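Local atomic coordinates of esterase (Staphylococcus aureus subsp. aureus USA300_TCH1516, PDB entry 3D7R), a protein that is a putative esterase of the alpha/beta hydrolase fold that probably hydrolyses ester bonds. Residues W116-K121 with K309-I314; L124-E129 with K316-D321. All coordinates share one frame; numbering follows the deposited sequence.

Interaction 1 (W116-K121 with K309-I314); sequences WRLLDK and KAIKQI. With DMS (dimethyl sulfoxide), chain F.
Leu118 and Ile311 form the apolar heart of this contact, a methyl-to-methyl touch between two helices. Leu118 CD1 lies 3.7 Å from Ile311 CD1, and the same leucine methyl is 4.0 Å from Ile311 CG1; the two side chains pass alongside one another, running in opposite directions. With CG of Leu118 anti to the backbone N (chi1 173°), the leucine, whose CB does not aim at the other helix, still brings a methyl onto the isoleucine. Lys121, one turn on, adds its aliphatic root: its CB sits 4.0 Å from Ile311 CD1. Ile311 therefore puts the end of its longer branch between two residues of helix 113-126, while the lysine chain, bent at chi2 and chi4, carries its ammonium away from helix 305-318. No hydrogen bond crosses between the two segments.

Both helices pack on the central, mainly parallel sheet of the alpha/beta hydrolase fold. They are neighbours in space, although the segments are 188 positions apart in sequence at their nearest ends. The sheet lies against other parts of the same segments: Ala310 and Ile314 rest on Phe262 of strand 259-264, and Trp116 stacks edge-to-face with Phe87.

On the flank of 309-314 turned from Leu118, Gln313 NE2 donates to the oxygen of a dimethyl sulfoxide molecule, probably from the crystallisation liquor, over 2.7 Å with an N-H...O angle of 154°. Gln313 OE1 bonds Tyr292 OH, so both ends of the amide are held. Lys309 CE merely touches that dimethyl sulfoxide O, at 3.5 Å.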
loop_
_atom_site.group_PDB
_atom_site.type_symbol
_atom_site.label_atom_id
_atom_site.label_comp_id
_atom_site.label_asym_id
_atom_site.label_seq_id
_atom_site.Cartn_x
_atom_site.Cartn_y
_atom_site.Cartn_z
ATOM N N TRP A 116 -0.932 -2.588 11.975
ATOM C CA TRP A 116 -2.090 -2.938 12.790
ATOM C C TRP A 116 -2.658 -1.691 13.447
ATOM O O TRP A 116 -3.869 -1.439 13.422
ATOM C CB TRP A 116 -1.693 -3.981 13.835
ATOM C CG TRP A 116 -1.691 -5.349 13.226
ATOM C CD1 TRP A 116 -0.718 -5.910 12.430
ATOM C CD2 TRP A 116 -2.743 -6.308 13.309
ATOM N NE1 TRP A 116 -1.104 -7.174 12.047
ATOM C CE2 TRP A 116 -2.348 -7.435 12.558
ATOM C CE3 TRP A 116 -3.977 -6.328 13.954
ATOM C CZ2 TRP A 116 -3.146 -8.572 12.445
ATOM C CZ3 TRP A 116 -4.779 -7.450 13.818
ATOM C CH2 TRP A 116 -4.358 -8.557 13.074
ATOM N N ARG A 117 -1.756 -0.885 13.988
ATOM C CA ARG A 117 -2.152 0.309 14.719
ATOM C C ARG A 117 -2.771 1.367 13.789
ATOM O O ARG A 117 -3.789 1.973 14.129
ATOM C CB ARG A 117 -0.945 0.840 15.473
ATOM C CG ARG A 117 -1.229 2.008 16.339
ATOM C CD ARG A 117 -0.064 2.221 17.256
ATOM N NE ARG A 117 -0.337 3.396 18.040
ATOM C CZ ARG A 117 0.576 4.081 18.712
ATOM N NH1 ARG A 117 1.857 3.688 18.689
ATOM N NH2 ARG A 117 0.191 5.159 19.390
ATOM N N LEU A 118 -2.169 1.565 12.615
ATOM C CA LEU A 118 -2.699 2.500 11.621
ATOM C C LEU A 118 -4.116 2.111 11.179
ATOM O O LEU A 118 -4.995 2.955 11.089
ATOM C CB LEU A 118 -1.773 2.567 10.392
ATOM C CG LEU A 118 -2.253 3.369 9.162
ATOM C CD1 LEU A 118 -2.579 4.850 9.518
ATOM C CD2 LEU A 118 -1.235 3.304 8.000
ATOM N N LEU A 119 -4.308 0.832 10.865
ATOM C CA LEU A 119 -5.605 0.335 10.410
ATOM C C LEU A 119 -6.694 0.488 11.477
ATOM O O LEU A 119 -7.833 0.859 11.181
ATOM C CB LEU A 119 -5.469 -1.110 9.927
ATOM C CG LEU A 119 -5.107 -1.228 8.425
ATOM C CD1 LEU A 119 -3.860 -0.438 8.038
ATOM C CD2 LEU A 119 -4.938 -2.681 8.048
ATOM N N ASP A 120 -6.335 0.199 12.719
ATOM C CA ASP A 120 -7.229 0.440 13.844
ATOM C C ASP A 120 -7.695 1.898 13.866
ATOM O O ASP A 120 -8.902 2.159 13.891
ATOM C CB ASP A 120 -6.544 0.057 15.158
ATOM C CG ASP A 120 -7.510 -0.021 16.313
ATOM O OD1 ASP A 120 -8.621 -0.552 16.135
ATOM O OD2 ASP A 120 -7.159 0.444 17.407
ATOM N N LYS A 121 -6.744 2.838 13.802
ATOM C CA LYS A 121 -7.067 4.270 13.769
ATOM C C LYS A 121 -7.957 4.664 12.599
ATOM O O LYS A 121 -8.893 5.440 12.784
ATOM C CB LYS A 121 -5.805 5.149 13.742
ATOM C CG LYS A 121 -4.860 4.949 14.935
ATOM C CD LYS A 121 -4.396 6.286 15.493
ATOM C CE LYS A 121 -3.231 6.112 16.461
ATOM N NZ LYS A 121 -3.506 5.265 17.651
ATOM N N LYS A 309 -2.996 13.970 11.441
ATOM C CA LYS A 309 -3.519 14.917 10.457
ATOM C C LYS A 309 -3.854 14.223 9.132
ATOM O O LYS A 309 -4.892 14.508 8.548
ATOM C CB LYS A 309 -2.535 16.073 10.220
ATOM C CG LYS A 309 -3.064 17.167 9.296
ATOM C CD LYS A 309 -2.005 18.239 8.978
ATOM C CE LYS A 309 -2.634 19.320 8.095
ATOM N NZ LYS A 309 -1.692 20.439 7.839
ATOM N N ALA A 310 -2.998 13.305 8.672
ATOM C CA ALA A 310 -3.260 12.563 7.427
ATOM C C ALA A 310 -4.502 11.695 7.573
ATOM O O ALA A 310 -5.308 11.589 6.661
ATOM C CB ALA A 310 -2.063 11.708 7.032
ATOM N N ILE A 311 -4.629 11.048 8.717
ATOM C CA ILE A 311 -5.796 10.207 8.999
ATOM C C ILE A 311 -7.075 11.038 8.994
ATOM O O ILE A 311 -8.080 10.611 8.413
ATOM C CB ILE A 311 -5.621 9.400 10.307
ATOM C CG1 ILE A 311 -4.579 8.296 10.083
ATOM C CG2 ILE A 311 -6.951 8.775 10.761
ATOM C CD1 ILE A 311 -3.908 7.814 11.362
ATOM N N LYS A 312 -7.033 12.233 9.595
ATOM C CA LYS A 312 -8.197 13.128 9.569
ATOM C C LYS A 312 -8.538 13.540 8.133
ATOM O O LYS A 312 -9.716 13.661 7.795
ATOM C CB LYS A 312 -7.991 14.373 10.430
ATOM C CG LYS A 312 -7.980 14.111 11.921
ATOM C CD LYS A 312 -7.846 15.436 12.721
ATOM C CE LYS A 312 -7.264 15.202 14.124
ATOM N NZ LYS A 312 -8.314 15.077 15.186
ATOM N N GLN A 313 -7.520 13.765 7.306
ATOM C CA GLN A 313 -7.738 14.091 5.894
ATOM C C GLN A 313 -8.384 12.939 5.110
ATOM O O GLN A 313 -9.232 13.169 4.232
ATOM C CB GLN A 313 -6.431 14.519 5.232
ATOM C CG GLN A 313 -5.979 15.925 5.699
ATOM C CD GLN A 313 -4.541 16.223 5.376
ATOM O OE1 GLN A 313 -3.698 15.321 5.304
ATOM N NE2 GLN A 313 -4.246 17.501 5.167
ATOM N N ILE A 314 -7.953 11.710 5.399
ATOM C CA ILE A 314 -8.630 10.516 4.875
ATOM C C ILE A 314 -10.105 10.517 5.289
ATOM O O ILE A 314 -10.982 10.405 4.428
ATOM C CB ILE A 314 -7.926 9.216 5.323
ATOM C CG1 ILE A 314 -6.515 9.151 4.704
ATOM C CG2 ILE A 314 -8.770 7.971 4.919
ATOM C CD1 ILE A 314 -5.665 7.981 5.163
HETATM S S DMS F . -0.854 18.673 3.333
HETATM O O DMS F . -2.050 18.917 4.619
HETATM C C1 DMS F . -0.888 20.147 2.282
HETATM C C2 DMS F . 0.767 18.880 4.094
#

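Interaction 2 (L124-E129 with K316-D321); sequences LSTLYE and KSIDED
At the C-terminal ends of helices 113-126 and 305-318, beside strand 98-102 of the alpha/beta hydrolase sheet, Tyr128 reaches across to Ile318 and Asp319. The segment 124-129 leaves its helix at Leu127, which has positive phi, and Thr126 opens an ST turn: its OG1 accepts from Tyr128 N over 3.2 Å, nearly straight at 169°. The same hydroxyl is also bonded to Ile122 O, one turn back in the helix. Tyr128, its CG anti to the carbonyl carbon (chi1 -75°), points its ring at the opposite helix end.

Ile318 CD1 lies over one face of this ring in a CH-pi contact, 3.8 Å from the Tyr128 ring centroid and displaced toward the rim. Ile318 CG1 is 3.7 Å from Tyr128 CZ, and Ile318 CG2 is 4.3 Å from Thr126 CG2, so the isoleucine spans the phenol and the threonine methyl. At the ring edge, Tyr128 OH donates to Asp319 OD1 over 2.8 Å; the donor stands above the carboxylate plane, which is turned 30° from the ring.

Val167 and Ile99 of the sheet touch both Tyr128 and Ile318. The face contact and the hydroxyl bond would together restrict rotation and movement of the phenol, and the bond would tend to favour a charged carboxylate on the exposed Asp319.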
loop_
_atom_site.group_PDB
_atom_site.type_symbol
_atom_site.label_atom_id
_atom_site.label_comp_id
_atom_site.label_asym_id
_atom_site.label_seq_id
_atom_site.Cartn_x
_atom_site.Cartn_y
_atom_site.Cartn_z
ATOM N N LEU A 124 -11.534 3.526 13.214
ATOM C CA LEU A 124 -12.212 4.370 14.183
ATOM C C LEU A 124 -12.521 5.763 13.637
ATOM O O LEU A 124 -13.543 6.356 14.014
ATOM C CB LEU A 124 -11.398 4.459 15.483
ATOM C CG LEU A 124 -11.736 3.412 16.565
ATOM C CD1 LEU A 124 -11.447 1.989 16.118
ATOM C CD2 LEU A 124 -10.968 3.734 17.852
ATOM N N SER A 125 -11.658 6.283 12.749
ATOM C CA SER A 125 -11.901 7.612 12.144
ATOM C C SER A 125 -12.897 7.636 10.993
ATOM O O SER A 125 -13.681 8.581 10.862
ATOM C CB SER A 125 -10.583 8.252 11.684
ATOM O OG SER A 125 -9.682 8.331 12.773
ATOM N N THR A 126 -12.852 6.625 10.132
ATOM C CA THR A 126 -13.706 6.602 8.946
ATOM C C THR A 126 -15.046 5.908 9.198
ATOM O O THR A 126 -16.039 6.188 8.508
ATOM C CB THR A 126 -13.018 5.880 7.774
ATOM O OG1 THR A 126 -12.804 4.511 8.129
ATOM C CG2 THR A 126 -11.651 6.543 7.451
ATOM N N LEU A 127 -15.063 4.995 10.172
ATOM C CA LEU A 127 -16.197 4.091 10.380
ATOM C C LEU A 127 -16.559 3.276 9.141
ATOM O O LEU A 127 -17.724 2.937 8.937
ATOM C CB LEU A 127 -17.420 4.849 10.928
ATOM C CG LEU A 127 -17.156 5.581 12.241
ATOM C CD1 LEU A 127 -18.420 6.294 12.710
ATOM C CD2 LEU A 127 -16.646 4.586 13.299
ATOM N N TYR A 128 -15.552 2.972 8.321
ATOM C CA TYR A 128 -15.617 1.886 7.354
ATOM C C TYR A 128 -15.067 0.617 8.012
ATOM O O TYR A 128 -14.272 0.701 8.945
ATOM C CB TYR A 128 -14.733 2.199 6.142
ATOM C CG TYR A 128 -15.287 3.223 5.168
ATOM C CD1 TYR A 128 -15.820 4.439 5.613
ATOM C CD2 TYR A 128 -15.247 2.985 3.801
ATOM C CE1 TYR A 128 -16.310 5.385 4.706
ATOM C CE2 TYR A 128 -15.744 3.924 2.878
ATOM C CZ TYR A 128 -16.272 5.109 3.341
ATOM O OH TYR A 128 -16.760 6.027 2.439
ATOM N N GLU A 129 -15.488 -0.551 7.525
ATOM C CA GLU A 129 -14.837 -1.791 7.900
ATOM C C GLU A 129 -13.555 -1.938 7.083
ATOM O O GLU A 129 -13.595 -1.957 5.840
ATOM C CB GLU A 129 -15.753 -2.980 7.636
ATOM C CG GLU A 129 -15.095 -4.306 7.904
ATOM C CD GLU A 129 -16.089 -5.444 7.857
ATOM O OE1 GLU A 129 -16.404 -5.908 6.735
ATOM O OE2 GLU A 129 -16.523 -5.879 8.949
ATOM N N LYS A 316 -12.093 12.994 6.367
ATOM C CA LYS A 316 -12.829 14.097 5.753
ATOM C C LYS A 316 -13.093 13.859 4.260
ATOM O O LYS A 316 -14.168 14.183 3.759
ATOM C CB LYS A 316 -12.085 15.417 5.964
ATOM C CG LYS A 316 -12.904 16.686 5.616
ATOM C CD LYS A 316 -12.712 17.095 4.152
ATOM C CE LYS A 316 -13.815 18.055 3.664
ATOM N NZ LYS A 316 -14.080 17.864 2.193
ATOM N N SER A 317 -12.128 13.303 3.542
ATOM C CA SER A 317 -12.307 13.142 2.095
ATOM C C SER A 317 -13.085 11.874 1.693
ATOM O O SER A 317 -13.738 11.858 0.651
ATOM C CB SER A 317 -10.962 13.163 1.385
ATOM O OG SER A 317 -10.176 12.087 1.839
ATOM N N ILE A 318 -13.016 10.823 2.505
ATOM C CA ILE A 318 -13.562 9.525 2.095
ATOM C C ILE A 318 -15.075 9.550 1.840
ATOM O O ILE A 318 -15.584 8.774 1.032
ATOM C CB ILE A 318 -13.154 8.375 3.055
ATOM C CG1 ILE A 318 -13.299 7.015 2.341
ATOM C CG2 ILE A 318 -13.934 8.461 4.398
ATOM C CD1 ILE A 318 -12.571 5.862 3.044
ATOM N N ASP A 319 -15.796 10.444 2.497
ATOM C CA ASP A 319 -17.231 10.525 2.200
ATOM C C ASP A 319 -17.673 11.620 1.200
ATOM O O ASP A 319 -18.877 11.798 0.994
ATOM C CB ASP A 319 -18.093 10.494 3.472
ATOM C CG ASP A 319 -18.127 9.105 4.134
ATOM O OD1 ASP A 319 -18.322 8.057 3.443
ATOM O OD2 ASP A 319 -17.958 9.072 5.372
ATOM N N GLU A 320 -16.717 12.309 0.563
ATOM C CA GLU A 320 -17.011 13.232 -0.558
ATOM C C GLU A 320 -17.850 12.535 -1.632
ATOM O O GLU A 320 -17.581 11.387 -1.984
ATOM C CB GLU A 320 -15.722 13.709 -1.264
ATOM C CG GLU A 320 -14.746 14.602 -0.496
ATOM C CD GLU A 320 -13.438 14.892 -1.282
ATOM O OE1 GLU A 320 -12.550 15.579 -0.721
ATOM O OE2 GLU A 320 -13.289 14.452 -2.453
ATOM N N ASP A 321 -18.836 13.241 -2.181
ATOM C CA ASP A 321 -19.641 12.723 -3.294
ATOM C C ASP A 321 -18.784 12.580 -4.541
ATOM O O ASP A 321 -18.116 13.529 -4.947
ATOM C CB ASP A 321 -20.823 13.656 -3.605
ATOM C CG ASP A 321 -21.808 13.774 -2.443
ATOM O OD1 ASP A 321 -22.321 14.895 -2.208
ATOM O OD2 ASP A 321 -22.079 12.756 -1.767
#

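In the fold
Interactions 1 and 2 are successive stretches of one interface between helix 113-126 and helix 305-318, with centres 11 Å apart. They meet directly: Ile311 CG2 of interaction 1 packs 3.4 Å from Ser125 OG of interaction 2, and Ile314 CG2 lies 4.1 Å from Thr126 CG2. The packing continues from the middle of the helices to their C-terminal ends, where interaction 2 adds the Tyr128-Asp319 hydrogen bond. Ser125 OG and Ser317 OG each turn back to carbonyls of their own helix, Lys121 O for the first and Gln313 O and Ile314 O for the second. Interaction 1 lies about 13 Å and interaction 2 about 18 Å from the chain centre, measured between centres.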